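Local coordinates for DotI (Legionella pneumophila, PDB 3WZ4), which is an inner-membrane component of the type IVB secretion system, probably part of its essential inner-membrane complex, and is represented here by its periplasmic domain, at residues 116-121 with 130-135; 66-71 with 96-101; 76-81 with 90-95. All coordinates share one frame; numbering follows the deposited sequence.

Contact 1: residues 116-121 with 130-135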
loop_
_atom_site.group_PDB
_atom_site.type_symbol
_atom_site.label_atom_id
_atom_site.label_comp_id
_atom_site.label_asym_id
_atom_site.label_seq_id
_atom_site.Cartn_x
_atom_site.Cartn_y
_atom_site.Cartn_z
ATOM N N LEU A 116 -3.422 -3.203 -7.922
ATOM C CA LEU A 116 -3.386 -3.019 -9.362
ATOM C C LEU A 116 -2.436 -1.866 -9.655
ATOM O O LEU A 116 -2.657 -0.742 -9.212
ATOM C CB LEU A 116 -4.782 -2.733 -9.924
ATOM C CG LEU A 116 -4.845 -2.440 -11.427
ATOM C CD1 LEU A 116 -4.362 -3.636 -12.233
ATOM C CD2 LEU A 116 -6.252 -2.039 -11.850
ATOM N N ILE A 117 -1.365 -2.156 -10.380
ATOM C CA ILE A 117 -0.364 -1.147 -10.691
ATOM C C ILE A 117 -0.373 -0.835 -12.183
ATOM O O ILE A 117 -0.386 -1.745 -13.013
ATOM C CB ILE A 117 1.041 -1.610 -10.254
ATOM C CG1 ILE A 117 1.094 -1.749 -8.731
ATOM C CG2 ILE A 117 2.111 -0.647 -10.752
ATOM C CD1 ILE A 117 2.427 -2.228 -8.208
ATOM N N THR A 118 -0.380 0.450 -12.521
ATOM C CA THR A 118 -0.433 0.859 -13.919
ATOM C C THR A 118 0.642 1.879 -14.275
ATOM O O THR A 118 1.033 2.705 -13.451
ATOM C CB THR A 118 -1.809 1.447 -14.280
ATOM O OG1 THR A 118 -2.010 2.670 -13.561
ATOM C CG2 THR A 118 -2.916 0.469 -13.920
ATOM N N ARG A 119 1.119 1.809 -15.512
ATOM C CA ARG A 119 2.052 2.799 -16.024
ATOM C C ARG A 119 1.354 4.144 -16.159
ATOM O O ARG A 119 0.240 4.223 -16.672
ATOM C CB ARG A 119 2.592 2.368 -17.385
ATOM C CG ARG A 119 3.346 1.057 -17.364
ATOM C CD ARG A 119 4.792 1.264 -17.772
ATOM N NE ARG A 119 4.900 2.082 -18.976
ATOM C CZ ARG A 119 6.052 2.430 -19.539
ATOM N NH1 ARG A 119 7.201 2.026 -19.009
ATOM N NH2 ARG A 119 6.057 3.181 -20.633
ATOM N N VAL A 120 2.011 5.196 -15.689
ATOM C CA VAL A 120 1.496 6.550 -15.833
ATOM C C VAL A 120 2.598 7.455 -16.368
ATOM O O VAL A 120 3.728 7.011 -16.578
ATOM C CB VAL A 120 0.965 7.111 -14.498
ATOM C CG1 VAL A 120 -0.273 6.346 -14.054
ATOM C CG2 VAL A 120 2.049 7.061 -13.425
ATOM N N SER A 121 2.267 8.723 -16.589
ATOM C CA SER A 121 3.227 9.678 -17.127
ATOM C C SER A 121 4.270 10.074 -16.087
ATOM O O SER A 121 3.928 10.423 -14.957
ATOM C CB SER A 121 2.505 10.923 -17.644
ATOM O OG SER A 121 3.430 11.924 -18.029
ATOM N N GLY A 130 2.045 3.789 -10.842
ATOM C CA GLY A 130 1.281 4.122 -9.655
ATOM C C GLY A 130 0.218 3.084 -9.353
ATOM O O GLY A 130 -0.198 2.331 -10.235
ATOM N N ILE A 131 -0.225 3.044 -8.101
ATOM C CA ILE A 131 -1.262 2.109 -7.682
ATOM C C ILE A 131 -2.650 2.658 -7.990
ATOM O O ILE A 131 -2.988 3.770 -7.581
ATOM C CB ILE A 131 -1.157 1.810 -6.178
ATOM C CG1 ILE A 131 0.170 1.107 -5.872
ATOM C CG2 ILE A 131 -2.341 0.973 -5.711
ATOM C CD1 ILE A 131 0.495 1.030 -4.395
ATOM N N SER A 132 -3.445 1.879 -8.721
ATOM C CA SER A 132 -4.817 2.263 -9.053
ATOM C C SER A 132 -5.828 1.630 -8.099
ATOM O O SER A 132 -6.919 2.160 -7.894
ATOM C CB SER A 132 -5.153 1.885 -10.498
ATOM O OG SER A 132 -4.541 2.783 -11.409
ATOM N N GLN A 133 -5.464 0.493 -7.521
ATOM C CA GLN A 133 -6.327 -0.162 -6.549
ATOM C C GLN A 133 -5.501 -0.816 -5.456
ATOM O O GLN A 133 -4.511 -1.492 -5.730
ATOM C CB GLN A 133 -7.237 -1.196 -7.214
ATOM C CG GLN A 133 -8.272 -1.781 -6.263
ATOM C CD GLN A 133 -9.186 -2.790 -6.928
ATOM O OE1 GLN A 133 -8.726 -3.717 -7.593
ATOM N NE2 GLN A 133 -10.491 -2.615 -6.749
ATOM N N PHE A 134 -5.925 -0.605 -4.216
ATOM C CA PHE A 134 -5.236 -1.131 -3.052
ATOM C C PHE A 134 -6.244 -1.914 -2.217
ATOM O O PHE A 134 -7.138 -1.333 -1.605
ATOM C CB PHE A 134 -4.654 0.025 -2.239
ATOM C CG PHE A 134 -3.624 -0.395 -1.228
ATOM C CD1 PHE A 134 -4.006 -0.840 0.029
ATOM C CD2 PHE A 134 -2.272 -0.329 -1.527
ATOM C CE1 PHE A 134 -3.060 -1.215 0.963
ATOM C CE2 PHE A 134 -1.321 -0.704 -0.595
ATOM C CZ PHE A 134 -1.715 -1.147 0.650
ATOM N N VAL A 135 -6.110 -3.234 -2.206
ATOM C CA VAL A 135 -7.059 -4.076 -1.488
ATOM C C VAL A 135 -6.384 -4.895 -0.395
ATOM O O VAL A 135 -5.374 -5.559 -0.633
ATOM C CB VAL A 135 -7.822 -5.007 -2.441
ATOM C CG1 VAL A 135 -8.707 -5.960 -1.657
ATOM C CG2 VAL A 135 -8.648 -4.190 -3.429
#
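Ile117 and Ile131 face each other across the two strands, and their side chains cross obliquely. They touch through their CG1 atoms, with Ile117 CG1 4.1 Å from Ile131 CG1. In both residues CG1 sits beside the backbone N (chi1 near -65° in both). This brings the two CG1 atoms together, while the CD1 ends diverge. The two form a non-hydrogen-bonded pair of the ladder. Both residues lie against helix 7-21, where each meets Trp13.

Leu116, Thr118 and Gln133 lie on the other face, with Ser132 at the corner beside them. Leu116 meets Gln133 at the root of the side chains, CB to CB at 4.0 Å. Leu116 also approaches a bound methylpentanediol, probably from the crystallisation liquor.

The two segments belong to the antiparallel hairpin of strands 106-119 and 129-138. A classic beta bulge interrupts it: Ser132 and Gln133 both face Leu116. Leu116 O accepts a hydrogen bond from Ser132 N, 2.8 Å away, while Leu116 N donates to Gln133 O at 3.0 Å. Beyond the bulge the register is regular. Thr118 N reaches Gly130 O at 3.0 Å with an N-H...O angle of 172°, and Gly130 N returns a bond to Thr118 O. The chain turns a corner at Ser132.

The bulge leaves Ser132 on the side of Thr118. Thr118 OG1 lies between its own backbone N and carbonyl carbon (chi1 66°), and from there it gives a weak hydrogen bond to Ser132 OG, 3.3 Å away. Thr118 CG2 packs beside the same oxygen, at 3.8 Å from Ser132 OG. The stronger partner of Ser132 OG is Glu43, and Thr41 also bonds to it. Val120 CG2 lies 4.2 Å from Gly130 N.

Contact 2: residues 66-71 with 96-101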
loop_
_atom_site.group_PDB
_atom_site.type_symbol
_atom_site.label_atom_id
_atom_site.label_comp_id
_atom_site.label_asym_id
_atom_site.label_seq_id
_atom_site.Cartn_x
_atom_site.Cartn_y
_atom_site.Cartn_z
ATOM N N LEU A 66 -1.145 4.015 19.201
ATOM C CA LEU A 66 -0.320 2.884 18.796
ATOM C C LEU A 66 0.720 3.259 17.749
ATOM O O LEU A 66 0.661 4.327 17.140
ATOM C CB LEU A 66 -1.201 1.772 18.230
ATOM C CG LEU A 66 -2.412 1.363 19.066
ATOM C CD1 LEU A 66 -3.338 0.496 18.239
ATOM C CD2 LEU A 66 -1.982 0.653 20.343
ATOM N N VAL A 67 1.671 2.356 17.547
ATOM C CA VAL A 67 2.618 2.464 16.452
ATOM C C VAL A 67 2.380 1.283 15.526
ATOM O O VAL A 67 2.402 0.131 15.963
ATOM C CB VAL A 67 4.072 2.430 16.953
ATOM C CG1 VAL A 67 5.035 2.341 15.779
ATOM C CG2 VAL A 67 4.371 3.655 17.808
ATOM N N VAL A 68 2.133 1.565 14.254
ATOM C CA VAL A 68 1.875 0.506 13.288
ATOM C C VAL A 68 3.111 0.191 12.454
ATOM O O VAL A 68 3.785 1.092 11.957
ATOM C CB VAL A 68 0.712 0.871 12.352
ATOM C CG1 VAL A 68 0.302 -0.339 11.528
ATOM C CG2 VAL A 68 -0.466 1.387 13.160
ATOM N N SER A 69 3.405 -1.097 12.311
ATOM C CA SER A 69 4.513 -1.551 11.483
ATOM C C SER A 69 4.105 -2.814 10.741
ATOM O O SER A 69 3.055 -3.391 11.020
ATOM C CB SER A 69 5.755 -1.816 12.337
ATOM O OG SER A 69 5.535 -2.887 13.240
ATOM N N ALA A 70 4.932 -3.238 9.794
ATOM C CA ALA A 70 4.639 -4.440 9.022
ATOM C C ALA A 70 5.878 -5.011 8.346
ATOM O O ALA A 70 6.837 -4.294 8.067
ATOM C CB ALA A 70 3.555 -4.158 7.989
ATOM N N VAL A 71 5.845 -6.312 8.087
ATOM C CA VAL A 71 6.917 -6.978 7.361
ATOM C C VAL A 71 6.307 -7.935 6.350
ATOM O O VAL A 71 5.224 -8.478 6.578
ATOM C CB VAL A 71 7.845 -7.768 8.306
ATOM C CG1 VAL A 71 8.532 -6.830 9.293
ATOM C CG2 VAL A 71 7.064 -8.849 9.038
ATOM N N ILE A 96 1.400 -10.048 4.374
ATOM C CA ILE A 96 2.179 -9.291 5.345
ATOM C C ILE A 96 1.747 -9.592 6.773
ATOM O O ILE A 96 0.641 -10.078 7.011
ATOM C CB ILE A 96 2.052 -7.764 5.109
ATOM C CG1 ILE A 96 0.604 -7.311 5.308
ATOM C CG2 ILE A 96 2.546 -7.388 3.725
ATOM C CD1 ILE A 96 0.390 -5.825 5.087
ATOM N N LEU A 97 2.633 -9.299 7.719
ATOM C CA LEU A 97 2.296 -9.373 9.134
ATOM C C LEU A 97 2.280 -7.967 9.723
ATOM O O LEU A 97 3.324 -7.336 9.862
ATOM C CB LEU A 97 3.299 -10.245 9.889
ATOM C CG LEU A 97 3.016 -10.400 11.386
ATOM C CD1 LEU A 97 1.681 -11.102 11.604
ATOM C CD2 LEU A 97 4.149 -11.144 12.087
ATOM N N VAL A 98 1.093 -7.479 10.066
ATOM C CA VAL A 98 0.954 -6.131 10.601
ATOM C C VAL A 98 0.957 -6.157 12.125
ATOM O O VAL A 98 0.351 -7.036 12.739
ATOM C CB VAL A 98 -0.339 -5.453 10.098
ATOM C CG1 VAL A 98 -0.419 -4.024 10.597
ATOM C CG2 VAL A 98 -0.401 -5.487 8.576
ATOM N N THR A 99 1.647 -5.194 12.729
ATOM C CA THR A 99 1.732 -5.096 14.181
ATOM C C THR A 99 1.240 -3.742 14.697
ATOM O O THR A 99 1.769 -2.695 14.326
ATOM C CB THR A 99 3.173 -5.326 14.672
ATOM O OG1 THR A 99 3.598 -6.644 14.308
ATOM C CG2 THR A 99 3.261 -5.170 16.182
ATOM N N TYR A 100 0.216 -3.777 15.546
ATOM C CA TYR A 100 -0.266 -2.594 16.249
ATOM C C TYR A 100 0.141 -2.713 17.713
ATOM O O TYR A 100 -0.269 -3.653 18.393
ATOM C CB TYR A 100 -1.789 -2.508 16.162
ATOM C CG TYR A 100 -2.344 -2.398 14.759
ATOM C CD1 TYR A 100 -2.510 -3.526 13.966
ATOM C CD2 TYR A 100 -2.722 -1.167 14.236
ATOM C CE1 TYR A 100 -3.026 -3.431 12.685
ATOM C CE2 TYR A 100 -3.240 -1.062 12.955
ATOM C CZ TYR A 100 -3.388 -2.198 12.185
ATOM O OH TYR A 100 -3.902 -2.103 10.912
ATOM N N GLN A 101 0.939 -1.775 18.213
ATOM C CA GLN A 101 1.434 -1.920 19.579
ATOM C C GLN A 101 1.655 -0.622 20.343
ATOM O O GLN A 101 1.761 0.460 19.763
ATOM C CB GLN A 101 2.718 -2.756 19.604
ATOM C CG GLN A 101 3.938 -2.038 19.063
ATOM C CD GLN A 101 5.165 -2.926 19.042
ATOM O OE1 GLN A 101 5.694 -3.300 20.090
ATOM N NE2 GLN A 101 5.622 -3.278 17.844
HETATM O O HOH W 1 4.190 -1.930 15.480
#
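Tyr100 lies alongside Val68, and the two side chains point the same way. They form a non-hydrogen-bonded pair of the antiparallel ladder between strands 67-84 and 87-101. Tyr100 CB meets Leu66 CD1 at 4.0 Å, where the leucine side chain crosses at about a right angle. Tyr100 CG sits beside the backbone N (chi1 -61°), which turns the ring along Val68. On the ring, Tyr100 CD2 touches Val68 CG2 at 3.6 Å. Tyr100 CE2 is next, 3.7 Å from the same Val68 CG2. Tyr100 CZ lies 4.2 Å from Val68 CG1. That methyl stands over one ring face, offset toward the rim, and makes a CH-pi contact 23° off the ring normal. Val68 CG1 also packs on Val98 CG1. Tyr100 OH, at the tip, lies 4.0 Å from Val98 CG1 of its own strand.

On the face of Val67, Ser69, Thr99 and Gln101, a water ties the two strands. It donates to Val67 O, accepts from Gln101 NE2 and hydrogen-bonds Ser69 OG. Six backbone hydrogen bonds fasten the ladder, in pairs at Val67 with Gln101, Ser69 with Thr99, and Val71 with Leu97.

Helix 57-63 packs on the face of Val68 and Tyr100, with Val61 touching both and Asn57 also meeting the tyrosine. Strand 24-25 flanks segment 66-71, and strand 106-119 flanks segment 96-101.

Contact 3: residues 76-81 with 90-95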
loop_
_atom_site.group_PDB
_atom_site.type_symbol
_atom_site.label_atom_id
_atom_site.label_comp_id
_atom_site.label_asym_id
_atom_site.label_seq_id
_atom_site.Cartn_x
_atom_site.Cartn_y
_atom_site.Cartn_z
ATOM N N PRO A 76 6.352 -10.968 -3.015
ATOM C CA PRO A 76 5.227 -10.508 -3.831
ATOM C C PRO A 76 5.202 -11.244 -5.162
ATOM O O PRO A 76 6.262 -11.563 -5.702
ATOM C CB PRO A 76 5.540 -9.026 -4.050
ATOM C CG PRO A 76 7.019 -8.933 -3.926
ATOM C CD PRO A 76 7.392 -9.935 -2.871
ATOM N N ILE A 77 4.009 -11.516 -5.677
ATOM C CA ILE A 77 3.878 -12.219 -6.946
ATOM C C ILE A 77 2.980 -11.460 -7.914
ATOM O O ILE A 77 2.047 -10.771 -7.503
ATOM C CB ILE A 77 3.305 -13.640 -6.754
ATOM C CG1 ILE A 77 1.905 -13.571 -6.142
ATOM C CG2 ILE A 77 4.232 -14.486 -5.888
ATOM C CD1 ILE A 77 1.296 -14.931 -5.861
ATOM N N ILE A 78 3.277 -11.579 -9.202
ATOM C CA ILE A 78 2.411 -11.027 -10.232
ATOM C C ILE A 78 1.342 -12.054 -10.575
ATOM O O ILE A 78 1.646 -13.112 -11.122
ATOM C CB ILE A 78 3.203 -10.663 -11.497
ATOM C CG1 ILE A 78 4.205 -9.548 -11.186
ATOM C CG2 ILE A 78 2.264 -10.242 -12.623
ATOM C CD1 ILE A 78 5.198 -9.300 -12.295
ATOM N N LEU A 79 0.096 -11.751 -10.227
ATOM C CA LEU A 79 -1.023 -12.632 -10.537
ATOM C C LEU A 79 -1.341 -12.563 -12.024
ATOM O O LEU A 79 -1.734 -13.556 -12.639
ATOM C CB LEU A 79 -2.261 -12.236 -9.730
ATOM C CG LEU A 79 -2.162 -12.269 -8.202
ATOM C CD1 LEU A 79 -3.455 -11.768 -7.584
ATOM C CD2 LEU A 79 -1.836 -13.673 -7.701
ATOM N N GLN A 80 -1.168 -11.377 -12.596
ATOM C CA GLN A 80 -1.507 -11.145 -13.990
ATOM C C GLN A 80 -0.948 -9.802 -14.443
ATOM O O GLN A 80 -0.880 -8.855 -13.661
ATOM C CB GLN A 80 -3.026 -11.168 -14.168
ATOM C CG GLN A 80 -3.488 -11.043 -15.606
ATOM C CD GLN A 80 -4.967 -11.339 -15.769
ATOM O OE1 GLN A 80 -5.792 -10.914 -14.960
ATOM N NE2 GLN A 80 -5.308 -12.080 -16.818
ATOM N N LYS A 81 -0.536 -9.729 -15.704
ATOM C CA LYS A 81 -0.066 -8.477 -16.279
ATOM C C LYS A 81 -0.594 -8.311 -17.696
ATOM O O LYS A 81 -1.015 -9.279 -18.328
ATOM C CB LYS A 81 1.465 -8.399 -16.256
ATOM C CG LYS A 81 2.170 -9.531 -16.995
ATOM C CD LYS A 81 3.687 -9.407 -16.875
ATOM C CE LYS A 81 4.399 -10.510 -17.644
ATOM N NZ LYS A 81 5.875 -10.320 -17.643
ATOM N N TRP A 90 -0.032 -4.314 -13.870
ATOM C CA TRP A 90 0.386 -5.484 -13.114
ATOM C C TRP A 90 -0.520 -5.663 -11.912
ATOM O O TRP A 90 -0.737 -4.722 -11.148
ATOM C CB TRP A 90 1.810 -5.308 -12.578
ATOM C CG TRP A 90 2.883 -5.211 -13.610
ATOM C CD1 TRP A 90 3.682 -6.225 -14.062
ATOM C CD2 TRP A 90 3.305 -4.031 -14.299
ATOM N NE1 TRP A 90 4.566 -5.747 -14.997
ATOM C CE2 TRP A 90 4.355 -4.404 -15.162
ATOM C CE3 TRP A 90 2.893 -2.695 -14.273
ATOM C CZ2 TRP A 90 4.996 -3.490 -15.994
ATOM C CZ3 TRP A 90 3.531 -1.789 -15.100
ATOM C CH2 TRP A 90 4.571 -2.191 -15.949
ATOM N N ARG A 91 -1.052 -6.866 -11.734
ATOM C CA ARG A 91 -1.781 -7.177 -10.511
ATOM C C ARG A 91 -0.842 -7.915 -9.564
ATOM O O ARG A 91 -0.473 -9.064 -9.806
ATOM C CB ARG A 91 -3.037 -7.999 -10.810
ATOM C CG ARG A 91 -4.169 -7.746 -9.824
ATOM C CD ARG A 91 -5.465 -8.430 -10.243
ATOM N NE ARG A 91 -6.001 -7.903 -11.497
ATOM C CZ ARG A 91 -6.813 -6.852 -11.584
ATOM N NH1 ARG A 91 -7.183 -6.202 -10.490
ATOM N NH2 ARG A 91 -7.253 -6.451 -12.768
ATOM N N VAL A 92 -0.446 -7.233 -8.493
ATOM C CA VAL A 92 0.544 -7.759 -7.558
ATOM C C VAL A 92 -0.039 -8.088 -6.186
ATOM O O VAL A 92 -0.797 -7.305 -5.618
ATOM C CB VAL A 92 1.705 -6.764 -7.369
ATOM C CG1 VAL A 92 2.610 -7.206 -6.231
ATOM C CG2 VAL A 92 2.489 -6.613 -8.669
ATOM N N GLN A 93 0.338 -9.245 -5.655
ATOM C CA GLN A 93 -0.171 -9.699 -4.372
ATOM C C GLN A 93 0.968 -10.054 -3.422
ATOM O O GLN A 93 1.965 -10.651 -3.830
ATOM C CB GLN A 93 -1.084 -10.907 -4.568
ATOM C CG GLN A 93 -1.759 -11.383 -3.299
ATOM C CD GLN A 93 -2.794 -12.454 -3.563
ATOM O OE1 GLN A 93 -3.939 -12.154 -3.903
ATOM N NE2 GLN A 93 -2.394 -13.714 -3.421
HETATM N N MSE A 94 0.815 -9.678 -2.157
HETATM C CA MSE A 94 1.827 -9.966 -1.147
HETATM C C MSE A 94 1.195 -10.084 0.233
HETATM O O MSE A 94 0.412 -9.226 0.636
HETATM C CB MSE A 94 2.907 -8.878 -1.132
HETATM C CG MSE A 94 4.164 -9.269 -0.360
HETATM SE SE MSE A 94 5.527 -7.869 -0.316
HETATM C CE MSE A 94 4.619 -6.625 0.882
ATOM N N PRO A 95 1.526 -11.161 0.958
ATOM C CA PRO A 95 1.066 -11.340 2.337
ATOM C C PRO A 95 1.975 -10.598 3.312
ATOM O O PRO A 95 3.183 -10.530 3.097
ATOM C CB PRO A 95 1.197 -12.849 2.542
ATOM C CG PRO A 95 2.368 -13.222 1.694
ATOM C CD PRO A 95 2.330 -12.304 0.491
#
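Pro76 lies beside selenomethionine Met94, both side chains pointing the same way. The contact is part of the antiparallel hairpin of strands 67-84 and 87-101, in the sheet of an NTF2-clan domain. Pro76 CD comes within 3.8 Å of Met94 SE. The bend at the end of the Met94 chain (chi3 71°) carries CE away while the selenium rests against the proline ring.

Ile77 and Gln93 form a hydrogen-bonded pair. Ile77 N to Gln93 O is 2.9 Å, and Gln93 N bonds back to Ile77 O. Ile78 turns to the other face, where helix 7-21 packs. Its CD1 lies 3.9 Å from Trp90 CD1, the two side chains running side by side. Ile78 CG1 packs on Val92 CG2.

At Leu79 the chain turns a corner. Its amide is still bound, with Leu79 N 2.8 Å from Arg91 O. Its side chain crosses that of Gln93, and Leu79 CD1 reaches Gln93 CB at 3.9 Å. Gln80 O then accepts a hydrogen bond from Arg91 N, 2.8 Å away and nearly straight (N-H...O 176°).

Lys81 starts out toward the Trp90 side. Its ammonium group (NZ) makes a salt bridge with Asp7, and the same carboxylate takes the hydrogen bond of Trp90 NE1. Lys81 CB sits 3.8 Å from Trp90 CD1.

All three contacts lie in one antiparallel sheet. Contacts 2 and 3 use the same hairpin, strands 67-84 and 87-101, with centres about 22 Å apart. Contact 3 is nested inside the loop that contact 2 closes. Contact 1 follows both in the chain and belongs to the next hairpin, strands 106-119 and 129-138. It is about 12 Å from contact 3, centre to centre, and touches it mainly at Trp90: Ile117 O to Trp90 N is 2.7 Å, a probable hydrogen bond. The centres of contacts 1 and 2 are about 24 Å apart, on opposite sides of the chain's centre. Neighbouring strands 87-101 and 106-119 thus join the two hairpins into one continuous sheet of the periplasmic domain.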